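Local coordinates for putative peptidyl-arginine deiminase family protein (Campylobacter jejuni subsp. jejuni serotype O:2, PDB 6B10) that probably hydrolyses the guanidine group of agmatine to give N-carbamoylputrescine and ammonia, a step on the way to the polyamine putrescine, at residues S31-Y36 and N84-R89; K127-K130 and K134-L137; A212-K217 and T246-L251; D230-P235 and E263-A268; I292-L297 and H304-V309. One frame throughout, in Å; residues are numbered along the deposited sequence.

Interaction 1: residues S31-Y36 and N84-R89; sequences SDWNPY and NDTWIR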
# COMPACT_ATOMS: atom_id res chain seq x y z
N SER A 31 15.70 14.25 4.49
CA SER A 31 15.26 13.06 5.22
C SER A 31 16.41 12.06 5.39
O SER A 31 17.58 12.42 5.23
CB SER A 31 14.07 12.43 4.48
OG SER A 31 14.44 12.06 3.16
N ASP A 32 16.10 10.80 5.70
CA ASP A 32 17.13 9.78 5.97
C ASP A 32 17.49 8.93 4.74
O ASP A 32 17.76 7.74 4.87
CB ASP A 32 16.67 8.87 7.12
CG ASP A 32 16.36 9.65 8.39
OD1 ASP A 32 17.17 10.52 8.77
OD2 ASP A 32 15.31 9.39 9.01
N TRP A 33 17.49 9.56 3.56
CA TRP A 33 17.91 8.90 2.32
C TRP A 33 19.25 9.46 1.82
O TRP A 33 19.69 9.13 0.72
CB TRP A 33 16.84 9.10 1.24
CG TRP A 33 15.55 8.36 1.47
CD1 TRP A 33 14.39 8.87 1.98
CD2 TRP A 33 15.29 6.98 1.18
NE1 TRP A 33 13.43 7.89 2.03
CE2 TRP A 33 13.95 6.72 1.55
CE3 TRP A 33 16.05 5.93 0.65
CZ2 TRP A 33 13.36 5.46 1.40
CZ3 TRP A 33 15.47 4.68 0.51
CH2 TRP A 33 14.13 4.46 0.88
N ASN A 34 19.90 10.30 2.64
CA ASN A 34 21.08 11.06 2.22
C ASN A 34 22.24 10.23 1.65
O ASN A 34 22.73 10.53 0.56
CB ASN A 34 21.61 11.93 3.38
CG ASN A 34 20.72 13.12 3.66
OD1 ASN A 34 20.57 14.01 2.83
ND2 ASN A 34 20.13 13.15 4.86
N PRO A 35 22.68 9.19 2.38
CA PRO A 35 23.85 8.41 1.94
C PRO A 35 23.70 7.79 0.55
O PRO A 35 24.66 7.75 -0.21
CB PRO A 35 23.97 7.31 3.01
CG PRO A 35 23.21 7.82 4.19
CD PRO A 35 22.09 8.64 3.62
N TYR A 36 22.49 7.31 0.24
CA TYR A 36 22.21 6.66 -1.04
C TYR A 36 21.08 7.40 -1.76
O TYR A 36 20.10 6.80 -2.22
CB TYR A 36 21.89 5.17 -0.83
CG TYR A 36 21.20 4.87 0.49
CD1 TYR A 36 19.82 4.98 0.62
CD2 TYR A 36 21.94 4.48 1.60
CE1 TYR A 36 19.20 4.71 1.83
CE2 TYR A 36 21.32 4.20 2.81
CZ TYR A 36 19.95 4.32 2.92
OH TYR A 36 19.33 4.05 4.12
N ASN A 84 9.06 15.13 4.69
CA ASN A 84 10.28 14.35 4.91
C ASN A 84 10.03 12.85 4.69
O ASN A 84 10.72 12.22 3.90
CB ASN A 84 10.89 14.62 6.29
CG ASN A 84 9.88 14.58 7.42
OD1 ASN A 84 8.66 14.58 7.19
ND2 ASN A 84 10.37 14.55 8.65
N ASP A 85 9.03 12.31 5.39
CA ASP A 85 8.59 10.93 5.20
C ASP A 85 8.17 10.70 3.74
O ASP A 85 7.35 11.45 3.20
CB ASP A 85 7.41 10.64 6.13
CG ASP A 85 6.97 9.18 6.12
OD1 ASP A 85 7.55 8.37 5.37
OD2 ASP A 85 6.03 8.85 6.86
N THR A 86 8.74 9.68 3.11
CA THR A 86 8.38 9.31 1.74
C THR A 86 7.30 8.21 1.68
O THR A 86 6.74 7.94 0.62
CB THR A 86 9.61 8.81 0.96
OG1 THR A 86 10.18 7.67 1.63
CG2 THR A 86 10.66 9.90 0.85
N TRP A 87 7.02 7.59 2.82
CA TRP A 87 6.08 6.48 2.86
C TRP A 87 4.66 7.01 2.90
O TRP A 87 4.02 7.02 3.94
CB TRP A 87 6.38 5.57 4.06
CG TRP A 87 7.80 5.06 4.07
CD1 TRP A 87 8.75 5.31 5.01
CD2 TRP A 87 8.43 4.22 3.08
NE1 TRP A 87 9.93 4.68 4.68
CE2 TRP A 87 9.76 4.00 3.50
CE3 TRP A 87 8.00 3.64 1.88
CZ2 TRP A 87 10.66 3.23 2.76
CZ3 TRP A 87 8.89 2.87 1.15
CH2 TRP A 87 10.21 2.67 1.60
N ILE A 88 4.17 7.45 1.74
CA ILE A 88 2.87 8.11 1.65
C ILE A 88 1.69 7.17 1.96
O ILE A 88 0.65 7.63 2.43
CB ILE A 88 2.68 8.81 0.28
CG1 ILE A 88 1.41 9.67 0.27
CG2 ILE A 88 2.63 7.81 -0.87
CD1 ILE A 88 1.34 10.67 -0.86
N ARG A 89 1.86 5.87 1.72
CA ARG A 89 0.86 4.87 2.13
C ARG A 89 0.52 4.98 3.63
O ARG A 89 -0.62 4.74 4.03
CB ARG A 89 1.37 3.46 1.79
CG ARG A 89 0.42 2.30 2.11
CD ARG A 89 -0.74 2.14 1.13
NE ARG A 89 -0.31 2.13 -0.27
CZ ARG A 89 -1.14 2.06 -1.31
NH1 ARG A 89 -2.45 1.95 -1.12
NH2 ARG A 89 -0.67 2.08 -2.55
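W33 and T86 join two loops of the deiminase fold. One is the loop ahead of helix 37-52. The other leads from strand 76-80 into the short helix 88-91. The indole NE1 of W33 donates to T86 OG1 at 3.3 Å. The bond is bent, with an N-H...O angle of 139°, and the hydroxyl sits out of the indole plane by 23°. In T86 the OG1 lies between its own backbone N and carbonyl carbon, while CG2 points back beside the N. Both branches touch W33, and CG2 packs 3.6 Å from NE1. T86 OG1 also rests about 4.0 Å above the centre of the W87 ring, so the hydroxyl meets the edge of W33 and one face of W87. The six-membered rings come closest at W33 CZ2 and W87 CZ2, 3.8 Å apart. Their planes are inclined by 55°, an oblique pairing. At the start of both segments, S31 CB touches N84 O at 3.4 Å. The second loop is held by an Asx turn, in which W87 N donates to D85 OD1 at 2.7 Å. Helix 37-52 adds I40 against W33 and Y44 against T86. The whole is a loop-to-loop contact between the loops after strands 19-25 and 76-80 of one sheet, part of the alpha/beta propeller of the guanidino-group-modifying enzymes.

Interaction 2: residues K127-K130 and K134-L137; sequences KLFK and KEEL
F129 and L137 meet where helix 120-133 ends and the chain turns back toward strand 138-141. K134 is the turning point: it has a positive phi of 54° and leaves the helix. The exit carries L137 across the F129 side chain at about a right angle. L137 CD1 then sits over the centre of one face of the phenyl ring, 3.7 Å from its centroid. This is a CH-pi contact, with the methyl almost on the ring normal. E135 takes the edge instead. Its side chain runs alongside F129 and points the same way, because CG is anti to the backbone N (chi1 -173°) and the rest is extended. OE2 lies near the ring plane, 3.6 Å from F129 CE2, and the carboxylate stands nearly perpendicular to the ring. The charge of E135 is met elsewhere, by salt bridges to R328 and R333. F133 makes an edge-to-face pair with F129, and A93 and A104 pack on it too, which helps to bury the ring. The backbone closes the helix end through a hydrogen bond from E135 N to F129 O, 3.0 Å. K134 CG lies against K130 O at 3.5 Å.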
# COMPACT_ATOMS: atom_id res chain seq x y z
N LYS A 127 -2.92 20.57 2.15
CA LYS A 127 -2.39 21.37 1.04
C LYS A 127 -2.85 20.76 -0.27
O LYS A 127 -3.40 21.45 -1.12
CB LYS A 127 -0.84 21.45 1.01
CG LYS A 127 -0.05 21.16 2.28
CD LYS A 127 -0.04 22.30 3.27
CE LYS A 127 1.27 22.29 4.06
NZ LYS A 127 1.31 23.34 5.11
N LEU A 128 -2.60 19.46 -0.42
CA LEU A 128 -2.86 18.75 -1.66
C LEU A 128 -4.32 18.87 -2.08
O LEU A 128 -4.61 19.16 -3.24
CB LEU A 128 -2.49 17.27 -1.50
CG LEU A 128 -2.69 16.36 -2.71
CD1 LEU A 128 -1.80 16.78 -3.87
CD2 LEU A 128 -2.42 14.90 -2.34
N PHE A 129 -5.21 18.65 -1.12
CA PHE A 129 -6.64 18.64 -1.40
C PHE A 129 -7.21 20.05 -1.54
O PHE A 129 -8.10 20.29 -2.36
CB PHE A 129 -7.40 17.83 -0.34
CG PHE A 129 -7.51 16.37 -0.67
CD1 PHE A 129 -6.41 15.53 -0.56
CD2 PHE A 129 -8.71 15.84 -1.13
CE1 PHE A 129 -6.51 14.19 -0.89
CE2 PHE A 129 -8.81 14.50 -1.46
CZ PHE A 129 -7.71 13.68 -1.34
N LYS A 130 -6.68 20.99 -0.75
CA LYS A 130 -7.08 22.39 -0.85
C LYS A 130 -6.62 23.01 -2.17
O LYS A 130 -7.40 23.65 -2.87
CB LYS A 130 -6.55 23.19 0.34
CG LYS A 130 -6.95 24.66 0.34
CD LYS A 130 -6.60 25.34 1.65
CE LYS A 130 -6.64 26.86 1.53
NZ LYS A 130 -5.43 27.42 0.87
N LYS A 134 -8.78 20.60 -4.98
CA LYS A 134 -9.84 21.55 -4.61
C LYS A 134 -11.10 20.80 -4.20
O LYS A 134 -12.15 20.88 -4.85
CB LYS A 134 -10.11 22.54 -5.75
CG LYS A 134 -8.93 23.46 -6.02
CD LYS A 134 -9.07 24.19 -7.34
CE LYS A 134 -7.78 24.89 -7.73
NZ LYS A 134 -7.85 25.46 -9.10
N GLU A 135 -10.96 20.06 -3.11
CA GLU A 135 -11.91 19.03 -2.74
C GLU A 135 -12.00 18.97 -1.22
O GLU A 135 -11.03 19.31 -0.53
CB GLU A 135 -11.42 17.69 -3.31
CG GLU A 135 -12.38 16.52 -3.17
CD GLU A 135 -11.81 15.23 -3.75
OE1 GLU A 135 -11.22 15.27 -4.85
OE2 GLU A 135 -11.96 14.17 -3.10
N GLU A 136 -13.15 18.56 -0.70
CA GLU A 136 -13.33 18.41 0.74
C GLU A 136 -12.54 17.19 1.21
O GLU A 136 -12.52 16.16 0.53
CB GLU A 136 -14.81 18.25 1.12
CG GLU A 136 -15.73 19.37 0.62
CD GLU A 136 -15.93 20.50 1.62
OE1 GLU A 136 -14.98 20.83 2.37
OE2 GLU A 136 -17.04 21.08 1.64
N LEU A 137 -11.89 17.31 2.36
CA LEU A 137 -11.08 16.24 2.91
C LEU A 137 -11.63 15.85 4.28
O LEU A 137 -11.34 16.50 5.28
CB LEU A 137 -9.62 16.71 3.02
CG LEU A 137 -8.59 15.72 3.56
CD1 LEU A 137 -8.40 14.55 2.59
CD2 LEU A 137 -7.27 16.42 3.83

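Interaction 3: residues A212-K217 and T246-L251; sequences ARFIDK and TGFDLL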
# COMPACT_ATOMS: atom_id res chain seq x y z
N ALA A 212 -0.11 -10.18 3.47
CA ALA A 212 -1.26 -10.75 2.75
C ALA A 212 -2.09 -9.67 2.09
O ALA A 212 -2.29 -8.61 2.68
CB ALA A 212 -2.13 -11.57 3.70
N ARG A 213 -2.59 -9.97 0.90
CA ARG A 213 -3.27 -9.00 0.05
C ARG A 213 -4.33 -9.71 -0.79
O ARG A 213 -4.05 -10.78 -1.34
CB ARG A 213 -2.29 -8.37 -0.95
CG ARG A 213 -1.05 -7.69 -0.38
CD ARG A 213 -1.35 -6.34 0.25
NE ARG A 213 -1.96 -5.41 -0.70
CZ ARG A 213 -1.30 -4.70 -1.62
NH1 ARG A 213 0.02 -4.78 -1.75
NH2 ARG A 213 -1.98 -3.92 -2.44
N PHE A 214 -5.51 -9.12 -0.93
CA PHE A 214 -6.43 -9.56 -1.96
C PHE A 214 -5.89 -9.17 -3.33
O PHE A 214 -5.40 -8.04 -3.52
CB PHE A 214 -7.81 -8.92 -1.80
CG PHE A 214 -8.58 -9.44 -0.62
CD1 PHE A 214 -9.18 -10.69 -0.68
CD2 PHE A 214 -8.70 -8.70 0.54
CE1 PHE A 214 -9.89 -11.19 0.40
CE2 PHE A 214 -9.41 -9.18 1.62
CZ PHE A 214 -10.01 -10.43 1.55
N ILE A 215 -5.99 -10.09 -4.28
CA ILE A 215 -5.66 -9.81 -5.68
C ILE A 215 -6.88 -9.86 -6.59
O ILE A 215 -6.85 -9.32 -7.70
CB ILE A 215 -4.55 -10.75 -6.20
CG1 ILE A 215 -4.99 -12.21 -6.17
CG2 ILE A 215 -3.29 -10.55 -5.39
CD1 ILE A 215 -3.97 -13.16 -6.76
N ASP A 216 -7.94 -10.54 -6.14
CA ASP A 216 -9.28 -10.33 -6.68
C ASP A 216 -10.28 -10.59 -5.55
O ASP A 216 -9.86 -10.84 -4.42
CB ASP A 216 -9.53 -11.18 -7.95
CG ASP A 216 -9.52 -12.69 -7.70
OD1 ASP A 216 -9.95 -13.17 -6.63
OD2 ASP A 216 -9.09 -13.41 -8.61
N LYS A 217 -11.57 -10.48 -5.83
CA LYS A 217 -12.58 -10.58 -4.78
C LYS A 217 -12.58 -11.94 -4.07
O LYS A 217 -13.05 -12.04 -2.95
CB LYS A 217 -13.99 -10.30 -5.32
CG LYS A 217 -14.57 -11.41 -6.19
CD LYS A 217 -15.90 -10.98 -6.79
CE LYS A 217 -16.60 -12.14 -7.47
NZ LYS A 217 -17.83 -11.70 -8.19
N THR A 246 -10.46 -18.99 6.24
CA THR A 246 -11.30 -17.92 5.69
C THR A 246 -12.17 -18.38 4.51
O THR A 246 -13.19 -17.76 4.22
CB THR A 246 -10.47 -16.72 5.21
OG1 THR A 246 -9.58 -17.13 4.16
CG2 THR A 246 -9.66 -16.12 6.35
N GLY A 247 -11.75 -19.43 3.82
CA GLY A 247 -12.45 -19.90 2.62
C GLY A 247 -12.01 -19.24 1.31
O GLY A 247 -12.41 -19.67 0.23
N PHE A 248 -11.19 -18.18 1.39
CA PHE A 248 -10.68 -17.55 0.19
C PHE A 248 -9.63 -18.42 -0.48
O PHE A 248 -8.92 -19.16 0.20
CB PHE A 248 -10.11 -16.16 0.50
CG PHE A 248 -11.18 -15.14 0.79
CD1 PHE A 248 -12.00 -14.68 -0.22
CD2 PHE A 248 -11.39 -14.68 2.08
CE1 PHE A 248 -12.99 -13.76 0.03
CE2 PHE A 248 -12.39 -13.76 2.35
CZ PHE A 248 -13.19 -13.30 1.32
N ASP A 249 -9.55 -18.35 -1.80
CA ASP A 249 -8.47 -19.01 -2.52
C ASP A 249 -7.15 -18.36 -2.12
O ASP A 249 -7.09 -17.15 -1.87
CB ASP A 249 -8.69 -18.92 -4.04
CG ASP A 249 -9.89 -19.74 -4.51
OD1 ASP A 249 -10.34 -20.65 -3.78
OD2 ASP A 249 -10.39 -19.48 -5.63
N LEU A 250 -6.10 -19.18 -2.01
CA LEU A 250 -4.81 -18.70 -1.54
C LEU A 250 -3.74 -18.87 -2.61
O LEU A 250 -3.70 -19.89 -3.28
CB LEU A 250 -4.38 -19.45 -0.28
CG LEU A 250 -5.33 -19.33 0.92
CD1 LEU A 250 -4.81 -20.18 2.07
CD2 LEU A 250 -5.51 -17.88 1.36
N LEU A 251 -2.89 -17.86 -2.74
CA LEU A 251 -1.76 -17.87 -3.66
C LEU A 251 -0.52 -17.53 -2.85
O LEU A 251 -0.51 -16.55 -2.10
CB LEU A 251 -2.00 -16.85 -4.79
CG LEU A 251 -1.00 -16.77 -5.95
CD1 LEU A 251 -1.68 -16.35 -7.25
CD2 LEU A 251 0.15 -15.82 -5.64
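At the three-stranded sheet 212-216, 219-224 and 249-254, F214 and F248, the latter just ahead of the last strand, reach toward each other past the middle strand. F214 CE1 points at the F248 ring from 3.9 Å above the plane, over the ring centre. The pair is T-shaped, with F214 giving the edge and F248 the face. The planes are 81° apart and the centroids 5.2 Å. CE1 is about equally far from all six F248 carbons, as at F248 CZ, 4.0 Å. I220 of the middle strand touches both rings, and V156 and L158 pack against F214. Strands 219-224 and 249-254 run parallel and are linked through helix 233-244, a beta-alpha-beta crossover. F248 lies just where the chain leaves that helix and enters the last strand. K217 O approaches the same ring obliquely, 3.4 Å from F248 CE1. This carbonyl accepts a hydrogen bond from N152 ND2. The chain turns a corner at I215, whose side chain points toward L251. With CG1 of I215 between the backbone N and the carbonyl carbon (chi1 62°), its CD1 meets L251 CD1 at 4.0 Å. These two side chains cross at about a right angle.

Interaction 4: residues D230-P235 and E263-A268; sequences DEHYLP and ERRLGA
The R265 guanidinium has the H232 ring standing on one face and the D230 carboxylate at its edge. H232 CE1 lies 3.5 Å above the guanidinium plane, over its centre. Ring and guanidinium are almost perpendicular, at 88°, so H232 turns its own edge to the arginine. D230 also lies near the H232 ring plane, and E231 CG sits above one face of that ring, toward the rim. The site is the start of helix 233-244, where D230 to Y233 form a type I turn. R265 comes from the opposite direction, out of the small hairpin of strands 260-261 and 264-265. Its CG is anti to the backbone N (chi1 -172°) and the chain stays extended to NE, which lets it span the gap. The closest bond of the salt bridge runs from R265 NH2 to the syn lone pair of D230 OD2, 2.9 Å. R265 NH1 contributes weak bonds to both D230 oxygens. E231 OE2 lies 4.0 Å from R265 NH1, too far for a salt bridge, but its charge would probably still favour the arginine. D230 OD1 is gripped twice from its own segment, which fixes the carboxylate for R265. The H232 backbone N donates to the anti lone pair of D230 OD1, a capping bond of 2.9 Å. H232 ND1 donates to the same oxygen on its syn side, at 2.8 Å.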
# COMPACT_ATOMS: atom_id res chain seq x y z
N ASP A 230 14.69 -20.93 8.78
CA ASP A 230 14.42 -19.48 8.82
C ASP A 230 13.43 -19.13 9.93
O ASP A 230 12.45 -19.85 10.16
CB ASP A 230 13.90 -19.00 7.46
CG ASP A 230 14.01 -17.49 7.29
OD1 ASP A 230 13.21 -16.76 7.92
OD2 ASP A 230 14.87 -17.03 6.52
N GLU A 231 13.68 -18.02 10.61
CA GLU A 231 12.81 -17.56 11.71
C GLU A 231 11.38 -17.22 11.27
O GLU A 231 10.46 -17.22 12.09
CB GLU A 231 13.43 -16.36 12.44
CG GLU A 231 13.61 -15.11 11.59
CD GLU A 231 14.29 -13.98 12.34
OE1 GLU A 231 14.01 -13.81 13.55
OE2 GLU A 231 15.11 -13.27 11.72
N HIS A 232 11.20 -16.94 9.98
CA HIS A 232 9.88 -16.69 9.42
C HIS A 232 9.04 -17.95 9.22
O HIS A 232 7.84 -17.84 8.99
CB HIS A 232 10.01 -15.99 8.07
CG HIS A 232 10.57 -14.61 8.15
ND1 HIS A 232 11.87 -14.31 7.83
CD2 HIS A 232 9.99 -13.44 8.51
CE1 HIS A 232 12.08 -13.02 7.98
NE2 HIS A 232 10.95 -12.46 8.40
N TYR A 233 9.65 -19.13 9.28
CA TYR A 233 8.96 -20.36 8.89
C TYR A 233 7.65 -20.60 9.64
O TYR A 233 6.60 -20.76 9.02
CB TYR A 233 9.87 -21.59 9.04
CG TYR A 233 9.19 -22.86 8.58
CD1 TYR A 233 9.16 -23.19 7.23
CD2 TYR A 233 8.56 -23.70 9.49
CE1 TYR A 233 8.52 -24.35 6.80
CE2 TYR A 233 7.93 -24.86 9.07
CZ TYR A 233 7.91 -25.18 7.72
OH TYR A 233 7.28 -26.32 7.29
N LEU A 234 7.72 -20.65 10.97
CA LEU A 234 6.55 -21.01 11.79
C LEU A 234 5.48 -19.92 11.89
O LEU A 234 4.29 -20.23 11.81
CB LEU A 234 6.98 -21.47 13.19
CG LEU A 234 7.78 -22.79 13.26
CD1 LEU A 234 8.31 -23.02 14.66
CD2 LEU A 234 6.94 -23.98 12.81
N PRO A 235 5.89 -18.64 12.07
CA PRO A 235 4.91 -17.56 12.01
C PRO A 235 4.11 -17.55 10.71
O PRO A 235 2.89 -17.40 10.74
CB PRO A 235 5.77 -16.30 12.10
CG PRO A 235 6.98 -16.74 12.86
CD PRO A 235 7.22 -18.16 12.48
N GLU A 263 24.96 -5.53 7.46
CA GLU A 263 24.76 -6.60 8.44
C GLU A 263 23.34 -6.68 9.03
O GLU A 263 23.12 -7.42 9.99
CB GLU A 263 25.79 -6.49 9.58
N ARG A 264 22.39 -5.95 8.45
CA ARG A 264 21.01 -5.93 8.94
C ARG A 264 20.10 -6.62 7.93
O ARG A 264 20.12 -6.28 6.74
CB ARG A 264 20.56 -4.48 9.14
N ARG A 265 19.30 -7.59 8.38
CA ARG A 265 18.40 -8.33 7.49
C ARG A 265 17.20 -7.49 7.05
O ARG A 265 16.40 -7.05 7.88
CB ARG A 265 17.90 -9.63 8.12
CG ARG A 265 17.12 -10.47 7.11
CD ARG A 265 16.57 -11.77 7.66
NE ARG A 265 15.90 -12.50 6.59
CZ ARG A 265 15.38 -13.72 6.70
NH1 ARG A 265 15.45 -14.38 7.85
NH2 ARG A 265 14.79 -14.29 5.66
N LEU A 266 17.06 -7.30 5.74
CA LEU A 266 16.02 -6.46 5.16
C LEU A 266 14.71 -7.23 5.00
O LEU A 266 14.71 -8.40 4.63
CB LEU A 266 16.48 -5.93 3.81
CG LEU A 266 17.79 -5.14 3.84
CD1 LEU A 266 18.19 -4.69 2.45
CD2 LEU A 266 17.69 -3.94 4.78
N GLY A 267 13.59 -6.54 5.26
CA GLY A 267 12.27 -7.17 5.22
C GLY A 267 11.74 -7.26 3.81
O GLY A 267 10.75 -6.61 3.46
N ALA A 268 12.38 -8.09 2.99
CA ALA A 268 11.98 -8.26 1.60
C ALA A 268 10.71 -9.09 1.54
O ALA A 268 10.65 -10.18 2.10
CB ALA A 268 13.09 -8.92 0.81

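Interaction 5: residues I292-L297 and H304-V309; sequences IIAKRL and HKIIGV. With PO4 (phosphate ion), chain D.
A294 and L297 carry helix 289-300 against I306 of strand 305-310, inside the beta-alpha-beta unit that starts with strand 279-284. Along the helix, I292 comes first. Its CG2 lies over the rim of the R296 guanidinium. A294 makes the first touch: its CB is 4.0 Å from I306 CG2, and A294 O is 3.9 Å from the same methyl. K295 turns away from the strand. R296 points to the neighbouring sheet, where NH1 is hydrogen-bonded to E252 O. L297 closes the contact one helical turn after A294, its CB 4.3 Å from I306 CG1. I306 serves both residues by splitting its branches. CG2 is anti to the backbone N and goes to A294, while CG1 (chi1 -84°) goes to L297. The contact is mainly apolar, with no hydrogen bond between helix and strand. L280 and V282 of the central strand also touch I306. Just before the strand, a phosphate ion, probably from the crystallisation liquor, is bound by N303 N and by H304 ND1. The phosphorus lies near the plane of the H304 ring, at its edge. H304 ND1 donates to phosphate O2 at 2.8 Å, in a nearly straight bond of 171°.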
# COMPACT_ATOMS: atom_id res chain seq x y z
N ILE A 292 9.22 -16.71 -9.87
CA ILE A 292 8.16 -17.60 -9.40
C ILE A 292 6.89 -16.81 -9.07
O ILE A 292 5.79 -17.19 -9.48
CB ILE A 292 8.61 -18.45 -8.19
CG1 ILE A 292 9.72 -19.43 -8.62
CG2 ILE A 292 7.44 -19.23 -7.60
CD1 ILE A 292 10.31 -20.23 -7.49
N ILE A 293 7.05 -15.70 -8.34
CA ILE A 293 5.88 -14.93 -7.92
C ILE A 293 5.25 -14.19 -9.10
O ILE A 293 4.03 -14.10 -9.18
CB ILE A 293 6.17 -14.00 -6.72
CG1 ILE A 293 7.20 -12.92 -7.05
CG2 ILE A 293 6.61 -14.83 -5.51
CD1 ILE A 293 6.61 -11.54 -7.24
N ALA A 294 6.07 -13.72 -10.04
CA ALA A 294 5.57 -13.02 -11.22
C ALA A 294 4.73 -13.93 -12.12
O ALA A 294 3.67 -13.53 -12.59
CB ALA A 294 6.71 -12.41 -12.02
N LYS A 295 5.20 -15.15 -12.36
CA LYS A 295 4.45 -16.12 -13.16
C LYS A 295 3.16 -16.52 -12.46
O LYS A 295 2.10 -16.58 -13.09
CB LYS A 295 5.29 -17.36 -13.46
CG LYS A 295 6.47 -17.07 -14.37
CD LYS A 295 7.19 -18.32 -14.82
CE LYS A 295 7.85 -19.04 -13.66
NZ LYS A 295 8.95 -19.93 -14.15
N ARG A 296 3.25 -16.76 -11.16
CA ARG A 296 2.11 -17.16 -10.35
C ARG A 296 1.03 -16.08 -10.33
O ARG A 296 -0.14 -16.35 -10.63
CB ARG A 296 2.58 -17.48 -8.93
CG ARG A 296 1.70 -18.44 -8.15
CD ARG A 296 2.39 -18.84 -6.85
NE ARG A 296 3.28 -19.98 -7.01
CZ ARG A 296 4.13 -20.43 -6.09
NH1 ARG A 296 4.26 -19.83 -4.92
NH2 ARG A 296 4.88 -21.49 -6.36
N LEU A 297 1.42 -14.84 -10.01
CA LEU A 297 0.48 -13.73 -9.98
C LEU A 297 -0.10 -13.43 -11.36
O LEU A 297 -1.28 -13.12 -11.50
CB LEU A 297 1.14 -12.48 -9.41
CG LEU A 297 1.41 -12.44 -7.90
CD1 LEU A 297 2.39 -11.33 -7.56
CD2 LEU A 297 0.12 -12.25 -7.13
N HIS A 304 -4.13 -8.41 -16.38
CA HIS A 304 -3.14 -7.47 -15.89
C HIS A 304 -1.77 -7.81 -16.46
O HIS A 304 -1.46 -8.98 -16.67
CB HIS A 304 -3.07 -7.52 -14.36
CG HIS A 304 -4.16 -6.75 -13.68
ND1 HIS A 304 -5.40 -7.29 -13.43
CD2 HIS A 304 -4.19 -5.48 -13.21
CE1 HIS A 304 -6.15 -6.38 -12.82
NE2 HIS A 304 -5.44 -5.28 -12.68
N LYS A 305 -0.97 -6.79 -16.70
CA LYS A 305 0.44 -6.98 -16.97
C LYS A 305 1.15 -6.94 -15.62
O LYS A 305 0.97 -5.99 -14.86
CB LYS A 305 0.98 -5.89 -17.89
CG LYS A 305 0.13 -5.61 -19.14
CD LYS A 305 -0.05 -6.84 -20.01
CE LYS A 305 -0.69 -6.46 -21.34
NZ LYS A 305 -1.14 -7.65 -22.11
N ILE A 306 1.93 -7.97 -15.31
CA ILE A 306 2.67 -8.03 -14.05
C ILE A 306 4.10 -7.59 -14.35
O ILE A 306 4.76 -8.20 -15.18
CB ILE A 306 2.62 -9.44 -13.41
CG1 ILE A 306 1.34 -9.63 -12.59
CG2 ILE A 306 3.81 -9.66 -12.47
CD1 ILE A 306 0.04 -9.47 -13.36
N ILE A 307 4.57 -6.54 -13.69
CA ILE A 307 5.87 -5.96 -14.01
C ILE A 307 6.74 -5.85 -12.76
O ILE A 307 6.35 -5.21 -11.78
CB ILE A 307 5.73 -4.57 -14.67
CG1 ILE A 307 4.98 -4.69 -16.00
CG2 ILE A 307 7.10 -3.93 -14.91
CD1 ILE A 307 4.43 -3.37 -16.50
N GLY A 308 7.91 -6.46 -12.80
CA GLY A 308 8.83 -6.45 -11.67
C GLY A 308 9.67 -5.19 -11.64
O GLY A 308 10.22 -4.79 -12.66
N VAL A 309 9.78 -4.56 -10.48
CA VAL A 309 10.63 -3.38 -10.31
C VAL A 309 11.57 -3.65 -9.16
O VAL A 309 11.14 -4.00 -8.06
CB VAL A 309 9.80 -2.12 -10.01
CG1 VAL A 309 10.69 -0.98 -9.54
CG2 VAL A 309 9.00 -1.71 -11.23
P PO4 D . -7.90 -9.80 -13.58
O1 PO4 D . -7.99 -10.45 -12.22
O2 PO4 D . -6.46 -9.76 -14.06
O3 PO4 D . -8.45 -8.40 -13.48
O4 PO4 D . -8.73 -10.57 -14.59

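In the fold
Interactions 3 and 5 join directly. L251 CD1 lies 3.7 Å from R296 O, and L251 CD2 lies 3.9 Å from L297 CD2, so helix 289-300 packs against its own strand and against the neighbouring sheet. Interaction 4 shares an element with interaction 3: helix 233-244 starts at the first and leads to strand 249-254 of the second. Their centres are 23 Å apart. Interactions 1 and 2 do not touch, with nearest atoms about 6 Å apart. Interaction 2 is the nearer to the potassium site of F91, D106 and F107. The L137 side chain is about 8 Å from the ion, and that of W87 is farther, at about 12 Å. Interaction 2 lies across the chain centre from interactions 3, 4 and 5.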